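Local coordinates for putative uncharacterized protein (Cricetid herpesvirus 2, PDB 4ZKQ) that binds chemokines, probably acting as a viral decoy receptor for those of its host, at residues H99-F110 with V149-C160. Sequence-based numbering, arbitrary orientation.
Sequences HVAVNESDLTVF and VLRVPGPDGHLC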
loop_
_atom_site.group_PDB
_atom_site.type_symbol
_atom_site.label_atom_id
_atom_site.label_comp_id
_atom_site.label_asym_id
_atom_site.label_seq_id
_atom_site.Cartn_x
_atom_site.Cartn_y
_atom_site.Cartn_z
ATOM N N HIS A 99 -11.402 -27.351 19.177
ATOM C CA HIS A 99 -11.328 -27.169 20.624
ATOM C C HIS A 99 -11.561 -25.726 21.077
ATOM O O HIS A 99 -11.777 -25.477 22.264
ATOM C CB HIS A 99 -9.970 -27.652 21.135
ATOM C CG HIS A 99 -8.815 -26.791 20.702
ATOM N ND1 HIS A 99 -8.356 -25.743 21.451
ATOM C CD2 HIS A 99 -8.039 -26.852 19.590
ATOM C CE1 HIS A 99 -7.327 -25.174 20.820
ATOM N NE2 HIS A 99 -7.124 -25.825 19.703
ATOM N N VAL A 100 -11.520 -24.781 20.143
ATOM C CA VAL A 100 -11.701 -23.376 20.492
ATOM C C VAL A 100 -13.153 -22.966 20.250
ATOM O O VAL A 100 -13.746 -23.299 19.218
ATOM C CB VAL A 100 -10.733 -22.460 19.701
ATOM C CG1 VAL A 100 -10.905 -22.647 18.220
ATOM C CG2 VAL A 100 -10.941 -21.003 20.079
ATOM N N ALA A 101 -13.715 -22.252 21.223
ATOM C CA ALA A 101 -15.123 -21.865 21.204
ATOM C C ALA A 101 -15.273 -20.362 21.024
ATOM O O ALA A 101 -15.530 -19.634 21.984
ATOM C CB ALA A 101 -15.808 -22.307 22.485
ATOM N N VAL A 102 -15.107 -19.905 19.788
ATOM C CA VAL A 102 -15.239 -18.492 19.468
ATOM C C VAL A 102 -16.258 -18.352 18.353
ATOM O O VAL A 102 -16.216 -19.081 17.361
ATOM C CB VAL A 102 -13.887 -17.869 19.054
ATOM C CG1 VAL A 102 -14.064 -16.419 18.628
ATOM C CG2 VAL A 102 -12.901 -17.952 20.203
ATOM N N ASN A 103 -17.192 -17.426 18.538
ATOM C CA ASN A 103 -18.243 -17.191 17.560
ATOM C C ASN A 103 -17.799 -16.134 16.557
ATOM O O ASN A 103 -16.973 -15.281 16.878
ATOM C CB ASN A 103 -19.538 -16.750 18.253
ATOM C CG ASN A 103 -20.105 -17.816 19.176
ATOM O OD1 ASN A 103 -20.211 -18.985 18.802
ATOM N ND2 ASN A 103 -20.471 -17.416 20.390
ATOM N N GLU A 104 -18.351 -16.198 15.351
ATOM C CA GLU A 104 -18.089 -15.193 14.324
ATOM C C GLU A 104 -18.371 -13.791 14.855
ATOM O O GLU A 104 -17.696 -12.830 14.487
ATOM C CB GLU A 104 -18.938 -15.468 13.077
ATOM C CG GLU A 104 -18.607 -16.782 12.389
ATOM C CD GLU A 104 -19.466 -17.057 11.169
ATOM O OE1 GLU A 104 -20.511 -16.393 10.983
ATOM O OE2 GLU A 104 -19.086 -17.950 10.385
ATOM N N SER A 105 -19.357 -13.688 15.741
ATOM C CA SER A 105 -19.773 -12.401 16.291
ATOM C C SER A 105 -18.777 -11.833 17.290
ATOM O O SER A 105 -18.885 -10.673 17.683
ATOM C CB SER A 105 -21.141 -12.540 16.961
ATOM O OG SER A 105 -22.119 -12.936 16.017
ATOM N N ASP A 106 -17.814 -12.644 17.710
ATOM C CA ASP A 106 -16.768 -12.175 18.613
ATOM C C ASP A 106 -15.670 -11.403 17.882
ATOM O O ASP A 106 -14.844 -10.742 18.512
ATOM C CB ASP A 106 -16.148 -13.357 19.359
ATOM C CG ASP A 106 -17.092 -13.966 20.375
ATOM O OD1 ASP A 106 -17.794 -13.202 21.071
ATOM O OD2 ASP A 106 -17.134 -15.208 20.471
ATOM N N LEU A 107 -15.649 -11.511 16.556
ATOM C CA LEU A 107 -14.672 -10.791 15.741
ATOM C C LEU A 107 -15.183 -9.409 15.372
ATOM O O LEU A 107 -16.290 -9.275 14.857
ATOM C CB LEU A 107 -14.362 -11.574 14.461
ATOM C CG LEU A 107 -13.525 -10.868 13.389
ATOM C CD1 LEU A 107 -12.087 -10.662 13.855
ATOM C CD2 LEU A 107 -13.574 -11.654 12.081
ATOM N N THR A 108 -14.372 -8.386 15.618
ATOM C CA THR A 108 -14.663 -7.062 15.092
ATOM C C THR A 108 -13.455 -6.497 14.350
ATOM O O THR A 108 -12.314 -6.909 14.572
ATOM C CB THR A 108 -15.083 -6.087 16.201
ATOM O OG1 THR A 108 -14.005 -5.923 17.129
ATOM C CG2 THR A 108 -16.331 -6.606 16.933
ATOM N N VAL A 109 -13.722 -5.553 13.458
ATOM C CA VAL A 109 -12.666 -4.876 12.734
ATOM C C VAL A 109 -13.027 -3.421 12.584
ATOM O O VAL A 109 -14.202 -3.060 12.619
ATOM C CB VAL A 109 -12.426 -5.487 11.328
ATOM C CG1 VAL A 109 -12.212 -6.977 11.416
ATOM C CG2 VAL A 109 -13.586 -5.186 10.385
ATOM N N PHE A 110 -12.015 -2.580 12.430
ATOM C CA PHE A 110 -12.257 -1.211 12.026
ATOM C C PHE A 110 -11.124 -0.713 11.151
ATOM O O PHE A 110 -10.071 -1.336 11.033
ATOM C CB PHE A 110 -12.455 -0.291 13.242
ATOM C CG PHE A 110 -11.329 -0.310 14.242
ATOM C CD1 PHE A 110 -11.264 -1.292 15.213
ATOM C CD2 PHE A 110 -10.366 0.682 14.240
ATOM C CE1 PHE A 110 -10.244 -1.301 16.145
ATOM C CE2 PHE A 110 -9.340 0.679 15.172
ATOM C CZ PHE A 110 -9.283 -0.311 16.126
ATOM N N VAL A 149 -7.660 -2.825 11.622
ATOM C CA VAL A 149 -7.420 -3.412 12.928
ATOM C C VAL A 149 -8.424 -4.523 13.135
ATOM O O VAL A 149 -9.618 -4.336 12.920
ATOM C CB VAL A 149 -7.527 -2.365 14.052
ATOM C CG1 VAL A 149 -7.187 -2.986 15.399
ATOM C CG2 VAL A 149 -6.600 -1.205 13.773
ATOM N N LEU A 150 -7.926 -5.692 13.517
ATOM C CA LEU A 150 -8.777 -6.833 13.804
ATOM C C LEU A 150 -8.690 -7.152 15.281
ATOM O O LEU A 150 -7.609 -7.092 15.867
ATOM C CB LEU A 150 -8.369 -8.053 12.980
ATOM C CG LEU A 150 -8.494 -7.914 11.460
ATOM C CD1 LEU A 150 -7.238 -7.284 10.895
ATOM C CD2 LEU A 150 -8.738 -9.271 10.847
ATOM N N ARG A 151 -9.830 -7.486 15.877
ATOM C CA ARG A 151 -9.880 -7.821 17.296
ATOM C C ARG A 151 -10.736 -9.054 17.526
ATOM O O ARG A 151 -11.804 -9.213 16.934
ATOM C CB ARG A 151 -10.400 -6.635 18.109
ATOM C CG ARG A 151 -9.312 -5.604 18.372
ATOM C CD ARG A 151 -9.815 -4.350 19.050
ATOM N NE ARG A 151 -10.328 -4.594 20.393
ATOM C CZ ARG A 151 -9.575 -4.709 21.481
ATOM N NH1 ARG A 151 -8.251 -4.620 21.403
ATOM N NH2 ARG A 151 -10.153 -4.919 22.655
ATOM N N VAL A 152 -10.232 -9.944 18.374
ATOM C CA VAL A 152 -10.906 -11.199 18.667
ATOM C C VAL A 152 -10.516 -11.624 20.096
ATOM O O VAL A 152 -9.391 -11.375 20.531
ATOM C CB VAL A 152 -10.541 -12.273 17.610
ATOM C CG1 VAL A 152 -9.054 -12.632 17.674
ATOM C CG2 VAL A 152 -11.407 -13.502 17.752
ATOM N N PRO A 153 -11.449 -12.237 20.846
ATOM C CA PRO A 153 -11.196 -12.381 22.286
ATOM C C PRO A 153 -10.381 -13.605 22.682
ATOM O O PRO A 153 -9.764 -14.258 21.837
ATOM C CB PRO A 153 -12.614 -12.483 22.883
ATOM C CG PRO A 153 -13.576 -12.489 21.715
ATOM C CD PRO A 153 -12.773 -12.767 20.487
ATOM N N GLY A 154 -10.390 -13.886 23.986
ATOM C CA GLY A 154 -9.809 -15.089 24.560
ATOM C C GLY A 154 -8.330 -15.217 24.275
ATOM O O GLY A 154 -7.714 -14.277 23.767
ATOM N N PRO A 155 -7.748 -16.379 24.619
ATOM C CA PRO A 155 -6.370 -16.697 24.242
ATOM C C PRO A 155 -6.298 -17.441 22.913
ATOM O O PRO A 155 -5.222 -17.524 22.332
ATOM C CB PRO A 155 -5.883 -17.593 25.396
ATOM C CG PRO A 155 -7.100 -17.825 26.297
ATOM C CD PRO A 155 -8.297 -17.406 25.516
ATOM N N ASP A 156 -7.429 -17.966 22.448
ATOM C CA ASP A 156 -7.462 -18.830 21.267
ATOM C C ASP A 156 -8.161 -18.188 20.066
ATOM O O ASP A 156 -8.254 -18.802 19.003
ATOM C CB ASP A 156 -8.156 -20.152 21.608
ATOM C CG ASP A 156 -7.374 -20.985 22.606
ATOM O OD1 ASP A 156 -6.131 -21.046 22.490
ATOM O OD2 ASP A 156 -8.002 -21.577 23.508
ATOM N N GLY A 157 -8.657 -16.966 20.242
ATOM C CA GLY A 157 -9.371 -16.273 19.181
ATOM C C GLY A 157 -8.569 -16.135 17.898
ATOM O O GLY A 157 -9.085 -16.368 16.805
ATOM N N HIS A 158 -7.299 -15.764 18.031
ATOM C CA HIS A 158 -6.427 -15.581 16.875
ATOM C C HIS A 158 -6.339 -16.827 15.993
ATOM O O HIS A 158 -6.074 -16.730 14.793
ATOM C CB HIS A 158 -5.028 -15.185 17.334
ATOM C CG HIS A 158 -4.271 -16.297 17.989
ATOM N ND1 HIS A 158 -4.508 -16.693 19.289
ATOM C CD2 HIS A 158 -3.286 -17.098 17.524
ATOM C CE1 HIS A 158 -3.700 -17.694 19.594
ATOM N NE2 HIS A 158 -2.948 -17.959 18.543
ATOM N N LEU A 159 -6.569 -17.996 16.583
ATOM C CA LEU A 159 -6.447 -19.254 15.852
ATOM C C LEU A 159 -7.568 -19.462 14.840
ATOM O O LEU A 159 -7.494 -20.374 14.022
ATOM C CB LEU A 159 -6.424 -20.441 16.820
ATOM C CG LEU A 159 -5.262 -20.506 17.811
ATOM C CD1 LEU A 159 -5.459 -21.668 18.763
ATOM C CD2 LEU A 159 -3.933 -20.638 17.085
ATOM N N CYS A 160 -8.606 -18.634 14.900
ATOM C CA CYS A 160 -9.723 -18.761 13.964
ATOM C C CYS A 160 -9.465 -18.011 12.647
ATOM O O CYS A 160 -10.151 -18.242 11.654
ATOM C CB CYS A 160 -11.015 -18.251 14.609
ATOM S SG CYS A 160 -11.440 -19.063 16.188
HETATM O O HOH W 1 -13.956 -8.101 19.100
#
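V102 meets V152, P153 and the sulfur of C160 where two antiparallel beta strands, 108-110 and 149-152, at the 108-111 edge of a four-stranded antiparallel sheet, run out into the loops and short 3-10 turns beyond them, a worked example of how a strand pair goes on packing after its hydrogen bonds stop. With CG1 anti to the backbone N (chi1 176°), V102 directs that methyl to V152 CG2, 4.0 Å off, the two side chains crossing at about a right angle. Its CB rests against C160 SG, which is tied by a disulfide to C96, and W94 of strand 85-94 also lies against V102 and C160. Beside this cluster L107 brings CD1 toward V152 CB, and V109 CG1 lies alongside L150 CG on the same face of the sheet.

On the face carrying T108 and R151, V149 sets its CB over the F110 ring, 3.6 Å from the centroid and 21° off the normal, a CH-pi contact. The R151 CD methylene sits at that ring's edge, while its guanidinium donates to the carbonyls of L65 and L66.

Four backbone bonds join the strands, the R151 N–T108 O link measuring 2.9 Å. Beyond them D106 crosses P153, with D106 CB 3.6 Å from P153 CG. The D106 carboxylate turns back along its own loop, where D106 OD2 accepts the N-H of N103 N at 2.9 Å. One water closes the polar edge: it is bonded to D106 O at 2.8 Å and to T108 OG1, a hydroxyl also bonded to E116, and weakly to R151 O at 3.2 Å.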